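Local structure of OBody AM3L15 (Pyrobaculum aerophilum, 4GN5) at residues G18-V23 and K79-A84; W26-G31 and K40-E45; Y53-K58 and E95-E100. The protein is an engineered OB-fold binding protein that probably recognises a partner protein through the surface related OB domains use for nucleic acids. One frame throughout, in Å; residues are numbered along the deposited sequence.

Contact 1: G18-V23 and K79-A84; sequences GSEVVV and KGIVEA
K79 lays its aliphatic chain over V22 and on towards E20, its CG standing 3.7 Å from V22 CG2. The first torsion, with CG anti to the backbone N (chi1 -174°), sends the chain across the neighbouring strand. It stays extended as far as CD, which comes to 3.4 Å from E20 OE2. This is the flank of the lysine against the carboxylate and not an ion pair: beyond CD a bend (chi3 -79°) turns the chain away from E20, and the ammonium group forms its salt bridge with E100. E20 also serves the next residue along on the same face, since I81 CD1 meets E20 CB at 3.8 Å. On the other face V21 and V82 cross at about a right angle, V21 CG1 to V82 CG2 3.8 Å, and V21 also packs on I96.

Strands 20-24 and 75-83 are antiparallel neighbours in the OB-fold barrel, and the pronounced coiling of such a barrel shows in the 126° between their short segments. V21 and G80 form the hydrogen-bonded pair, with V21 N to G80 O at 2.9 Å and G80 N to V21 O at 3.0 Å. V21 CG2 lies beside that same carbonyl oxygen of G80, where the opposite strand carries no side chain. Beyond E20 the ladder continues through V82 N to S19 O (2.9 Å), while S19 OG bonds to L16 O. G18 N then reaches V82 O at 2.8 Å, from a backbone conformation with positive phi in which a beta carbon would collide with the preceding carbonyl oxygen.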
ATOM      1  N   GLY A  18       0.553  15.343 -14.680  1.00 36.59           N
ATOM      2  CA  GLY A  18       0.565  16.714 -14.192  1.00 37.72           C
ATOM      3  C   GLY A  18      -0.770  17.436 -14.395  1.00 43.19           C
ATOM      4  O   GLY A  18      -0.941  18.581 -13.963  1.00 49.39           O
ATOM      5  N   SER A  19      -1.719  16.790 -15.058  1.00 41.97           N
ATOM      6  CA  SER A  19      -3.035  17.419 -15.249  1.00 42.93           C
ATOM      7  C   SER A  19      -4.087  16.815 -14.334  1.00 42.43           C
ATOM      8  O   SER A  19      -3.943  15.682 -13.809  1.00 37.17           O
ATOM      9  CB  SER A  19      -3.469  17.335 -16.694  1.00 41.58           C
ATOM     10  OG  SER A  19      -3.762  16.003 -17.002  1.00 38.36           O
ATOM     11  N   GLU A  20      -5.139  17.591 -14.140  1.00 37.12           N
ATOM     12  CA  GLU A  20      -6.278  17.232 -13.338  1.00 35.46           C
ATOM     13  C   GLU A  20      -7.298  16.478 -14.204  1.00 40.02           C
ATOM     14  O   GLU A  20      -7.553  16.833 -15.344  1.00 41.86           O
ATOM     15  CB  GLU A  20      -6.898  18.475 -12.708  1.00 41.86           C
ATOM     16  CG  GLU A  20      -7.697  18.209 -11.477  1.00 48.70           C
ATOM     17  CD  GLU A  20      -8.458  19.379 -10.966  1.00 53.67           C
ATOM     18  OE1 GLU A  20      -9.200  19.992 -11.738  1.00 52.98           O
ATOM     19  OE2 GLU A  20      -8.350  19.680  -9.781  1.00 55.69           O
ATOM     20  N   VAL A  21      -7.813  15.387 -13.665  1.00 27.79           N
ATOM     21  CA  VAL A  21      -8.857  14.585 -14.306  1.00 25.84           C
ATOM     22  C   VAL A  21      -9.967  14.348 -13.315  1.00 26.72           C
ATOM     23  O   VAL A  21      -9.760  14.449 -12.101  1.00 28.33           O
ATOM     24  CB  VAL A  21      -8.328  13.192 -14.683  1.00 32.29           C
ATOM     25  CG1 VAL A  21      -7.277  13.316 -15.780  1.00 35.36           C
ATOM     26  CG2 VAL A  21      -7.751  12.433 -13.397  1.00 33.56           C
ATOM     27  N   VAL A  22     -11.156  14.013 -13.819  1.00 26.68           N
ATOM     28  CA  VAL A  22     -12.198  13.535 -12.944  1.00 29.34           C
ATOM     29  C   VAL A  22     -12.611  12.176 -13.484  1.00 31.41           C
ATOM     30  O   VAL A  22     -12.970  12.070 -14.655  1.00 29.63           O
ATOM     31  CB  VAL A  22     -13.420  14.514 -12.838  1.00 31.64           C
ATOM     32  CG1 VAL A  22     -14.541  13.896 -11.985  1.00 35.58           C
ATOM     33  CG2 VAL A  22     -13.010  15.915 -12.300  1.00 25.89           C
ATOM     34  N   VAL A  23     -12.524  11.143 -12.639  1.00 25.66           N
ATOM     35  CA  VAL A  23     -12.999   9.826 -13.027  1.00 25.00           C
ATOM     36  C   VAL A  23     -14.261   9.491 -12.240  1.00 22.73           C
ATOM     37  O   VAL A  23     -14.484  10.018 -11.148  1.00 25.74           O
ATOM     38  CB  VAL A  23     -11.914   8.699 -12.893  1.00 19.15           C
ATOM     39  CG1 VAL A  23     -10.764   8.970 -13.836  1.00 25.26           C
ATOM     40  CG2 VAL A  23     -11.402   8.584 -11.438  1.00 23.48           C
ATOM     41  N   LYS A  79     -11.772  13.363  -8.181  1.00 26.08           N
ATOM     42  CA  LYS A  79     -10.989  14.372  -8.878  1.00 30.70           C
ATOM     43  C   LYS A  79      -9.555  14.299  -8.391  1.00 28.05           C
ATOM     44  O   LYS A  79      -9.332  14.218  -7.209  1.00 29.88           O
ATOM     45  CB  LYS A  79     -11.562  15.779  -8.642  1.00 25.33           C
ATOM     46  CG  LYS A  79     -10.895  16.856  -9.441  1.00 33.16           C
ATOM     47  CD  LYS A  79     -11.269  18.205  -8.925  1.00 39.28           C
ATOM     48  CE  LYS A  79     -12.620  18.651  -9.371  1.00 40.80           C
ATOM     49  NZ  LYS A  79     -13.013  19.964  -8.803  1.00 46.51           N
ATOM     50  N   GLY A  80      -8.614  14.337  -9.316  1.00 20.79           N
ATOM     51  CA  GLY A  80      -7.220  14.146  -8.895  1.00 25.46           C
ATOM     52  C   GLY A  80      -6.220  14.524  -9.954  1.00 27.14           C
ATOM     53  O   GLY A  80      -6.611  14.868 -11.069  1.00 27.32           O
ATOM     54  N   ILE A  81      -4.940  14.505  -9.598  1.00 25.01           N
ATOM     55  CA  ILE A  81      -3.853  14.796 -10.531  1.00 26.43           C
ATOM     56  C   ILE A  81      -3.126  13.542 -11.004  1.00 28.57           C
ATOM     57  O   ILE A  81      -2.783  12.720 -10.216  1.00 26.82           O
ATOM     58  CB  ILE A  81      -2.777  15.719  -9.890  1.00 35.94           C
ATOM     59  CG1 ILE A  81      -3.350  17.043  -9.376  1.00 37.47           C
ATOM     60  CG2 ILE A  81      -1.648  15.894 -10.826  1.00 28.11           C
ATOM     61  CD1 ILE A  81      -3.983  17.828 -10.356  1.00 34.26           C
ATOM     62  N   VAL A  82      -2.861  13.427 -12.300  1.00 25.77           N
ATOM     63  CA  VAL A  82      -2.171  12.229 -12.789  1.00 18.60           C
ATOM     64  C   VAL A  82      -0.672  12.312 -12.498  1.00 24.20           C
ATOM     65  O   VAL A  82      -0.037  13.325 -12.761  1.00 28.90           O
ATOM     66  CB  VAL A  82      -2.426  12.002 -14.325  1.00 23.74           C
ATOM     67  CG1 VAL A  82      -1.642  10.831 -14.871  1.00 19.16           C
ATOM     68  CG2 VAL A  82      -3.966  11.798 -14.607  1.00 25.63           C
ATOM     69  N   GLU A  83      -0.108  11.232 -11.986  1.00 22.58           N
ATOM     70  CA  GLU A  83       1.346  11.172 -11.800  1.00 25.49           C
ATOM     71  C   GLU A  83       1.884   9.996 -12.624  1.00 24.43           C
ATOM     72  O   GLU A  83       1.393   8.899 -12.534  1.00 23.07           O
ATOM     73  CB  GLU A  83       1.691  11.066 -10.320  1.00 21.95           C
ATOM     74  CG  GLU A  83       3.167  10.639 -10.041  1.00 21.92           C
ATOM     75  CD  GLU A  83       4.127  11.753 -10.435  1.00 29.45           C
ATOM     76  OE1 GLU A  83       3.776  12.946 -10.168  1.00 27.42           O
ATOM     77  OE2 GLU A  83       5.183  11.451 -11.043  1.00 26.60           O
ATOM     78  N   ALA A  84       2.875  10.232 -13.461  1.00 23.95           N
ATOM     79  CA  ALA A  84       3.374   9.115 -14.248  1.00 23.34           C
ATOM     80  C   ALA A  84       4.904   9.170 -14.344  1.00 27.09           C
ATOM     81  O   ALA A  84       5.517   8.509 -15.161  1.00 25.22           O
ATOM     82  CB  ALA A  84       2.690   9.113 -15.646  1.00 21.02           C
TER

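Contact 2: W26-G31 and K40-E45; sequences WVAHLG and KVSDRE
A beta hairpin of the OB-fold, made by strands 26-32 and 36-42, brings W26 against S42 and carries a classic beta bulge. The regular part is the W26-S42 pair, where W26 N bonds to S42 O at 2.7 Å and S42 N returns to W26 O at 3.1 Å. One step on, A28 and H29 both face K40: A28 N gives its hydrogen to K40 O (2.8 Å), and K40 N gives its own to H29 O (3.0 Å). The extra residue is accommodated by the helix-like backbone of A28, whose CB comes within 3.4 Å of S42 OG, a hydroxyl that bonds to A48 O.

The indole of W26 swings back over the partner strand because CG sits between the backbone N and the carbonyl carbon (chi1 59°). One ring face therefore lies over S42 O, 3.3 Å from CD2, so this oxygen has the backbone amide of W26 as its donor and the indole of the same residue above it. Farther out, W26 CH2 meets E45 OE1 at 3.4 Å, with carboxylate and ring planes only 11° apart. H29 and K40 run side by side in the same direction, H29 CB to K40 CG 4.0 Å, and both extend to the second protein chain, where K40 NZ bonds to its backbone.

On the opposite face of the hairpin V27 and V41 turn into the barrel: V27 packs on V39 and on V76 of strand 75-83, V41 on I78 of that strand and on V50 and V52 of strand 50-55.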
ATOM      1  N   TRP A  26     -17.118   2.528 -10.581  1.00 20.16           N
ATOM      2  CA  TRP A  26     -17.293   1.876  -9.308  1.00 27.09           C
ATOM      3  C   TRP A  26     -15.965   1.553  -8.646  1.00 22.74           C
ATOM      4  O   TRP A  26     -14.903   1.556  -9.291  1.00 19.23           O
ATOM      5  CB  TRP A  26     -18.159   0.611  -9.429  1.00 26.70           C
ATOM      6  CG  TRP A  26     -17.595  -0.410 -10.374  1.00 25.13           C
ATOM      7  CD1 TRP A  26     -16.776  -1.489 -10.062  1.00 21.54           C
ATOM      8  CD2 TRP A  26     -17.774  -0.425 -11.800  1.00 22.93           C
ATOM      9  NE1 TRP A  26     -16.441  -2.163 -11.244  1.00 26.63           N
ATOM     10  CE2 TRP A  26     -17.063  -1.552 -12.304  1.00 25.18           C
ATOM     11  CE3 TRP A  26     -18.536   0.362 -12.698  1.00 23.23           C
ATOM     12  CZ2 TRP A  26     -17.068  -1.898 -13.669  1.00 22.91           C
ATOM     13  CZ3 TRP A  26     -18.560   0.000 -14.060  1.00 28.61           C
ATOM     14  CH2 TRP A  26     -17.804  -1.110 -14.529  1.00 25.73           C
ATOM     15  N   VAL A  27     -16.041   1.217  -7.360  1.00 22.01           N
ATOM     16  CA  VAL A  27     -14.824   0.810  -6.640  1.00 26.40           C
ATOM     17  C   VAL A  27     -14.520  -0.635  -7.003  1.00 20.66           C
ATOM     18  O   VAL A  27     -15.290  -1.524  -6.663  1.00 23.42           O
ATOM     19  CB  VAL A  27     -14.927   1.057  -5.117  1.00 23.25           C
ATOM     20  CG1 VAL A  27     -13.770   0.335  -4.415  1.00 22.82           C
ATOM     21  CG2 VAL A  27     -14.910   2.617  -4.838  1.00 26.74           C
ATOM     22  N   ALA A  28     -13.443  -0.848  -7.766  1.00 18.71           N
ATOM     23  CA  ALA A  28     -13.041  -2.212  -8.185  1.00 18.34           C
ATOM     24  C   ALA A  28     -12.215  -2.898  -7.090  1.00 21.36           C
ATOM     25  O   ALA A  28     -12.166  -4.130  -7.019  1.00 23.58           O
ATOM     26  CB  ALA A  28     -12.177  -2.134  -9.452  1.00 23.45           C
ATOM     27  N   HIS A  29     -11.496  -2.118  -6.280  1.00 17.69           N
ATOM     28  CA  HIS A  29     -10.580  -2.731  -5.299  1.00 20.61           C
ATOM     29  C   HIS A  29     -10.198  -1.689  -4.265  1.00 20.23           C
ATOM     30  O   HIS A  29     -10.114  -0.502  -4.596  1.00 23.64           O
ATOM     31  CB  HIS A  29      -9.265  -3.213  -5.999  1.00 25.58           C
ATOM     32  CG  HIS A  29      -8.367  -4.026  -5.100  1.00 26.77           C
ATOM     33  ND1 HIS A  29      -7.398  -3.461  -4.288  1.00 20.70           N
ATOM     34  CD2 HIS A  29      -8.285  -5.367  -4.910  1.00 31.90           C
ATOM     35  CE1 HIS A  29      -6.774  -4.420  -3.619  1.00 31.85           C
ATOM     36  NE2 HIS A  29      -7.293  -5.588  -3.978  1.00 32.70           N
ATOM     37  N   LEU A  30     -10.056  -2.130  -3.005  1.00 23.84           N
ATOM     38  CA  LEU A  30      -9.577  -1.279  -1.909  1.00 23.11           C
ATOM     39  C   LEU A  30      -8.456  -1.994  -1.179  1.00 24.01           C
ATOM     40  O   LEU A  30      -8.531  -3.213  -0.931  1.00 20.64           O
ATOM     41  CB  LEU A  30     -10.684  -0.976  -0.897  1.00 18.83           C
ATOM     42  CG  LEU A  30     -11.903  -0.143  -1.343  1.00 16.09           C
ATOM     43  CD1 LEU A  30     -13.075  -0.362  -0.312  1.00 27.21           C
ATOM     44  CD2 LEU A  30     -11.524   1.371  -1.449  1.00 21.49           C
ATOM     45  N   GLY A  31      -7.426  -1.210  -0.842  1.00 18.37           N
ATOM     46  CA  GLY A  31      -6.293  -1.669  -0.051  1.00 17.52           C
ATOM     47  C   GLY A  31      -5.949  -0.585   0.957  1.00 19.39           C
ATOM     48  O   GLY A  31      -5.564   0.528   0.599  1.00 20.60           O
ATOM     49  N   LYS A  40      -9.003   1.548  -6.470  1.00 18.21           N
ATOM     50  CA  LYS A  40      -8.950   1.378  -7.915  1.00 17.79           C
ATOM     51  C   LYS A  40     -10.368   1.553  -8.487  1.00 18.12           C
ATOM     52  O   LYS A  40     -11.307   0.997  -7.933  1.00 18.66           O
ATOM     53  CB  LYS A  40      -8.407   0.002  -8.236  1.00 17.10           C
ATOM     54  CG  LYS A  40      -7.094  -0.292  -7.570  1.00 18.37           C
ATOM     55  CD  LYS A  40      -6.452  -1.524  -8.248  1.00 19.07           C
ATOM     56  CE  LYS A  40      -5.202  -1.810  -7.431  1.00 19.10           C
ATOM     57  NZ  LYS A  40      -4.400  -2.835  -8.115  1.00 17.32           N
ATOM     58  N   VAL A  41     -10.495   2.316  -9.571  1.00 16.34           N
ATOM     59  CA  VAL A  41     -11.809   2.696 -10.168  1.00 17.34           C
ATOM     60  C   VAL A  41     -11.938   2.072 -11.527  1.00 16.82           C
ATOM     61  O   VAL A  41     -11.025   2.167 -12.358  1.00 17.76           O
ATOM     62  CB  VAL A  41     -11.969   4.261 -10.355  1.00 20.86           C
ATOM     63  CG1 VAL A  41     -13.366   4.648 -10.940  1.00 17.70           C
ATOM     64  CG2 VAL A  41     -11.801   4.916  -9.033  1.00 21.35           C
ATOM     65  N   SER A  42     -13.098   1.458 -11.765  1.00 20.20           N
ATOM     66  CA  SER A  42     -13.400   0.945 -13.074  1.00 21.33           C
ATOM     67  C   SER A  42     -14.691   1.581 -13.540  1.00 21.05           C
ATOM     68  O   SER A  42     -15.557   1.896 -12.728  1.00 20.64           O
ATOM     69  CB  SER A  42     -13.534  -0.585 -13.046  1.00 22.54           C
ATOM     70  OG  SER A  42     -12.262  -1.160 -12.717  1.00 23.58           O
ATOM     71  N   ASP A  43     -14.779   1.788 -14.857  1.00 20.63           N
ATOM     72  CA  ASP A  43     -16.030   2.194 -15.452  1.00 22.51           C
ATOM     73  C   ASP A  43     -16.484   1.368 -16.661  1.00 28.30           C
ATOM     74  O   ASP A  43     -17.507   1.682 -17.295  1.00 25.71           O
ATOM     75  CB  ASP A  43     -15.946   3.663 -15.831  1.00 25.13           C
ATOM     76  CG  ASP A  43     -14.757   3.968 -16.715  1.00 29.45           C
ATOM     77  OD1 ASP A  43     -14.061   3.058 -17.244  1.00 23.97           O
ATOM     78  OD2 ASP A  43     -14.558   5.164 -16.879  1.00 24.49           O
ATOM     79  N   ARG A  44     -15.735   0.323 -16.965  1.00 22.68           N
ATOM     80  CA  ARG A  44     -16.079  -0.537 -18.074  1.00 29.06           C
ATOM     81  C   ARG A  44     -15.920  -1.981 -17.587  1.00 25.33           C
ATOM     82  O   ARG A  44     -14.943  -2.301 -16.863  1.00 23.63           O
ATOM     83  CB  ARG A  44     -15.145  -0.223 -19.241  1.00 33.44           C
ATOM     84  CG  ARG A  44     -15.493  -0.979 -20.463  1.00 34.14           C
ATOM     85  CD  ARG A  44     -14.669  -0.596 -21.657  1.00 23.40           C
ATOM     86  NE  ARG A  44     -15.028  -1.537 -22.722  1.00 27.27           N
ATOM     87  CZ  ARG A  44     -14.180  -2.362 -23.330  1.00 24.34           C
ATOM     88  NH1 ARG A  44     -14.644  -3.170 -24.283  1.00 24.01           N
ATOM     89  NH2 ARG A  44     -12.855  -2.341 -23.029  1.00 20.93           N
ATOM     90  N   GLU A  45     -16.867  -2.854 -17.933  1.00 18.62           N
ATOM     91  CA  GLU A  45     -16.754  -4.241 -17.493  1.00 22.20           C
ATOM     92  C   GLU A  45     -15.513  -4.935 -18.093  1.00 25.88           C
ATOM     93  O   GLU A  45     -15.305  -4.845 -19.311  1.00 23.39           O
ATOM     94  CB  GLU A  45     -18.004  -5.054 -17.873  1.00 24.23           C
ATOM     95  CG  GLU A  45     -19.323  -4.441 -17.367  1.00 30.10           C
ATOM     96  CD  GLU A  45     -19.424  -4.400 -15.855  1.00 37.48           C
ATOM     97  OE1 GLU A  45     -20.091  -3.452 -15.376  1.00 36.39           O
ATOM     98  OE2 GLU A  45     -18.877  -5.293 -15.154  1.00 34.13           O
TER

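Contact 3: Y53-K58 and E95-E100; sequences YLERGK and EIFPSE
Closure of an OB-fold barrel brings its third and fifth strands together in parallel, here with Y53 beside I96 and F97. The single backbone bond across the two segments is Y53 N to I96 O, 2.8 Å, and the strand axes diverge by 56°. Y53 CB sits over the face of the F97 ring in a CH-pi contact, 4.1 Å from the centroid and 28° off the normal. K58 CD touches the same ring at CE1 (3.9 Å), its NZ salt-bridged to E55 OE1 in one modelled conformer. The phenol of Y53 stacks its own face on the E95 carboxylate, and a water links their ends, 2.7 Å from Y53 OH and 2.8 Å from E95 OE1. Y53 O, buried with no polar partner in the model, faces P98 CD at 3.1 Å. An alanine at F97 is likely to open a gap beneath Y53 CB and strip K58 CD of its backing.

Outward, E95 OE1 and E55 OE1 form salt bridges with the second protein chain. Inward, L54 CG packs on P98 CG (4.0 Å); helix 61-67 closes over this pair through L63, and strand 75-83 meets P98 with I78.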
ATOM      1  N   TYR A  53      -4.087   6.828  -5.405  1.00 13.72           N
ATOM      2  CA  TYR A  53      -3.251   6.729  -4.198  1.00 17.98           C
ATOM      3  C   TYR A  53      -3.503   7.829  -3.171  1.00 20.56           C
ATOM      4  O   TYR A  53      -3.397   8.992  -3.495  1.00 22.36           O
ATOM      5  CB  TYR A  53      -1.755   6.795  -4.566  1.00 17.52           C
ATOM      6  CG  TYR A  53      -1.184   5.486  -5.118  1.00 19.43           C
ATOM      7  CD1 TYR A  53      -1.520   5.026  -6.402  1.00 17.65           C
ATOM      8  CD2 TYR A  53      -0.233   4.750  -4.364  1.00 24.12           C
ATOM      9  CE1 TYR A  53      -0.946   3.801  -6.908  1.00 11.99           C
ATOM     10  CE2 TYR A  53       0.341   3.550  -4.885  1.00 20.08           C
ATOM     11  CZ  TYR A  53      -0.023   3.114  -6.147  1.00 15.27           C
ATOM     12  OH  TYR A  53       0.532   1.943  -6.607  1.00 18.35           O
ATOM     13  N   LEU A  54      -3.814   7.454  -1.950  1.00 18.54           N
ATOM     14  CA  LEU A  54      -3.815   8.369  -0.813  1.00 22.92           C
ATOM     15  C   LEU A  54      -2.547   8.066   0.027  1.00 18.33           C
ATOM     16  O   LEU A  54      -2.448   6.978   0.564  1.00 15.88           O
ATOM     17  CB  LEU A  54      -5.071   8.091   0.030  1.00 16.64           C
ATOM     18  CG  LEU A  54      -6.349   8.504  -0.678  1.00 23.50           C
ATOM     19  CD1 LEU A  54      -6.893   7.508  -1.727  1.00 20.09           C
ATOM     20  CD2 LEU A  54      -7.346   8.805   0.355  1.00 25.87           C
ATOM     21  N   GLU A  55      -1.684   9.041   0.217  0.71 19.42           N
ATOM     22  CA  GLU A  55      -0.416   8.785   0.899  0.71 21.56           C
ATOM     23  C   GLU A  55      -0.253   9.814   1.961  0.71 24.46           C
ATOM     24  O   GLU A  55      -0.323  11.013   1.667  0.71 22.67           O
ATOM     25  CB  GLU A  55       0.744   8.915  -0.087  0.71 20.78           C
ATOM     26  CG  GLU A  55       0.860   7.747  -0.959  0.71 23.77           C
ATOM     27  CD  GLU A  55       2.176   7.734  -1.683  0.71 26.20           C
ATOM     28  OE1 GLU A  55       2.249   8.213  -2.803  0.71 28.20           O
ATOM     29  OE2 GLU A  55       3.164   7.244  -1.139  0.71 38.66           O
ATOM     30  N   ARG A  56      -0.078   9.347   3.197  1.00 25.74           N
ATOM     31  CA  ARG A  56       0.030  10.227   4.354  1.00 24.44           C
ATOM     32  C   ARG A  56       1.263  11.083   4.068  1.00 28.47           C
ATOM     33  O   ARG A  56       2.247  10.580   3.539  1.00 30.30           O
ATOM     34  CB  ARG A  56       0.245   9.421   5.624  1.00 27.54           C
ATOM     35  CG  ARG A  56      -0.995   8.889   6.208  1.00 26.39           C
ATOM     36  CD  ARG A  56      -1.914  10.027   6.708  1.00 32.07           C
ATOM     37  NE  ARG A  56      -3.129   9.401   7.198  1.00 31.84           N
ATOM     38  CZ  ARG A  56      -4.196  10.056   7.646  1.00 36.49           C
ATOM     39  NH1 ARG A  56      -4.219  11.392   7.680  1.00 34.82           N
ATOM     40  NH2 ARG A  56      -5.243   9.352   8.048  1.00 32.63           N
ATOM     41  N   GLY A  57       1.186  12.367   4.363  1.00 32.08           N
ATOM     42  CA  GLY A  57       2.250  13.268   4.013  1.00 34.22           C
ATOM     43  C   GLY A  57       1.986  14.008   2.711  1.00 34.51           C
ATOM     44  O   GLY A  57       2.558  15.078   2.518  1.00 40.72           O
ATOM     45  N   LYS A  58       1.123  13.459   1.855  1.00 29.80           N
ATOM     46  CA  LYS A  58       0.771  14.006   0.546  1.00 33.70           C
ATOM     47  C   LYS A  58      -0.701  14.356   0.375  1.00 34.78           C
ATOM     48  O   LYS A  58      -1.020  15.357  -0.191  1.00 37.93           O
ATOM     49  CB  LYS A  58       1.091  13.020  -0.561  1.00 39.51           C
ATOM     50  CG  LYS A  58       2.473  12.969  -0.966  1.00 44.62           C
ATOM     51  CD  LYS A  58       2.644  12.110  -2.161  1.00 51.14           C
ATOM     52  CE  LYS A  58       4.032  11.489  -2.190  1.00 56.36           C
ATOM     53  NZ  LYS A  58       4.224  10.597  -3.359  1.00 54.55           N
ATOM     54  N   GLU A  95      -0.763   6.843 -11.740  1.00 16.06           N
ATOM     55  CA  GLU A  95      -1.310   6.943 -10.382  1.00 16.74           C
ATOM     56  C   GLU A  95      -2.140   8.222 -10.408  1.00 20.76           C
ATOM     57  O   GLU A  95      -1.810   9.157 -11.145  1.00 23.91           O
ATOM     58  CB  GLU A  95      -0.165   7.148  -9.339  1.00 17.79           C
ATOM     59  CG  GLU A  95       0.929   6.038  -9.439  1.00 17.17           C
ATOM     60  CD  GLU A  95       2.047   6.174  -8.393  1.00 19.34           C
ATOM     61  OE1 GLU A  95       2.723   5.180  -8.115  1.00 18.58           O
ATOM     62  OE2 GLU A  95       2.285   7.283  -7.901  1.00 18.17           O
ATOM     63  N   ILE A  96      -3.210   8.269  -9.616  1.00 23.35           N
ATOM     64  CA  ILE A  96      -4.015   9.480  -9.458  1.00 23.95           C
ATOM     65  C   ILE A  96      -3.901   9.855  -7.984  1.00 22.84           C
ATOM     66  O   ILE A  96      -4.188   9.025  -7.099  1.00 20.95           O
ATOM     67  CB  ILE A  96      -5.520   9.304  -9.892  1.00 23.65           C
ATOM     68  CG1 ILE A  96      -5.633   9.126 -11.424  1.00 24.74           C
ATOM     69  CG2 ILE A  96      -6.330  10.521  -9.407  1.00 24.60           C
ATOM     70  CD1 ILE A  96      -6.978   8.629 -11.974  1.00 23.43           C
ATOM     71  N   PHE A  97      -3.440  11.079  -7.739  1.00 24.45           N
ATOM     72  CA  PHE A  97      -3.490  11.666  -6.414  1.00 26.47           C
ATOM     73  C   PHE A  97      -4.718  12.569  -6.244  1.00 30.61           C
ATOM     74  O   PHE A  97      -4.807  13.649  -6.859  1.00 30.12           O
ATOM     75  CB  PHE A  97      -2.126  12.356  -6.054  1.00 31.34           C
ATOM     76  CG  PHE A  97      -1.024  11.377  -5.808  1.00 26.98           C
ATOM     77  CD1 PHE A  97      -0.786  10.875  -4.517  1.00 29.30           C
ATOM     78  CD2 PHE A  97      -0.257  10.882  -6.851  1.00 28.91           C
ATOM     79  CE1 PHE A  97       0.179   9.967  -4.275  1.00 26.90           C
ATOM     80  CE2 PHE A  97       0.745   9.949  -6.617  1.00 30.63           C
ATOM     81  CZ  PHE A  97       0.985   9.485  -5.326  1.00 29.43           C
ATOM     82  N   PRO A  98      -5.696  12.116  -5.416  1.00 32.42           N
ATOM     83  CA  PRO A  98      -6.973  12.782  -5.355  1.00 31.11           C
ATOM     84  C   PRO A  98      -6.968  14.090  -4.555  1.00 35.61           C
ATOM     85  O   PRO A  98      -6.245  14.234  -3.558  1.00 33.28           O
ATOM     86  CB  PRO A  98      -7.865  11.762  -4.647  1.00 29.35           C
ATOM     87  CG  PRO A  98      -6.941  11.080  -3.693  1.00 30.13           C
ATOM     88  CD  PRO A  98      -5.618  10.989  -4.463  1.00 29.07           C
ATOM     89  N   SER A  99      -7.828  14.999  -4.988  1.00 36.66           N
ATOM     90  CA  SER A  99      -8.203  16.127  -4.168  1.00 39.52           C
ATOM     91  C   SER A  99      -9.669  16.041  -3.723  1.00 34.75           C
ATOM     92  O   SER A  99     -10.046  16.628  -2.693  1.00 37.11           O
ATOM     93  CB  SER A  99      -7.954  17.410  -4.922  1.00 37.53           C
ATOM     94  OG  SER A  99      -8.845  17.498  -5.994  1.00 33.96           O
ATOM     95  N   GLU A 100     -10.506  15.340  -4.481  1.00 32.34           N
ATOM     96  CA  GLU A 100     -11.895  15.129  -4.041  1.00 36.62           C
ATOM     97  C   GLU A 100     -12.312  13.681  -4.250  1.00 33.20           C
ATOM     98  O   GLU A 100     -12.014  13.094  -5.290  1.00 30.14           O
ATOM     99  CB  GLU A 100     -12.872  16.030  -4.763  1.00 33.93           C
ATOM    100  CG  GLU A 100     -12.500  17.484  -4.787  1.00 37.80           C
ATOM    101  CD  GLU A 100     -13.330  18.291  -5.782  1.00 38.90           C
ATOM    102  OE1 GLU A 100     -14.369  17.799  -6.281  1.00 40.43           O
ATOM    103  OE2 GLU A 100     -12.938  19.449  -6.056  1.00 49.24           O
TER
HETATM  104  O   HOH W   1       2.090   2.564  -8.704  0.95 18.25           O

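Together the three contacts illustrate how a small barrel is built from pairings local and distant in sequence. Contact 2 closes a hairpin and is nested within the loop closed by contact 1; contact 3 opens after contact 2 and crosses contact 1 along the chain. Centres of contacts 1 and 3 lie about 10 Å apart, and the two touch in the sheet shared by strands 75-83 and 95-98, where G80 packs on I96. Contact 2 is about 16 Å, centre to centre, from each, across the chain's centre, yet it shares a sheet with contact 3 through strands 36-42 and 50-55. Contacts 2 and 3 meet the second protein, consistent with a binding face there.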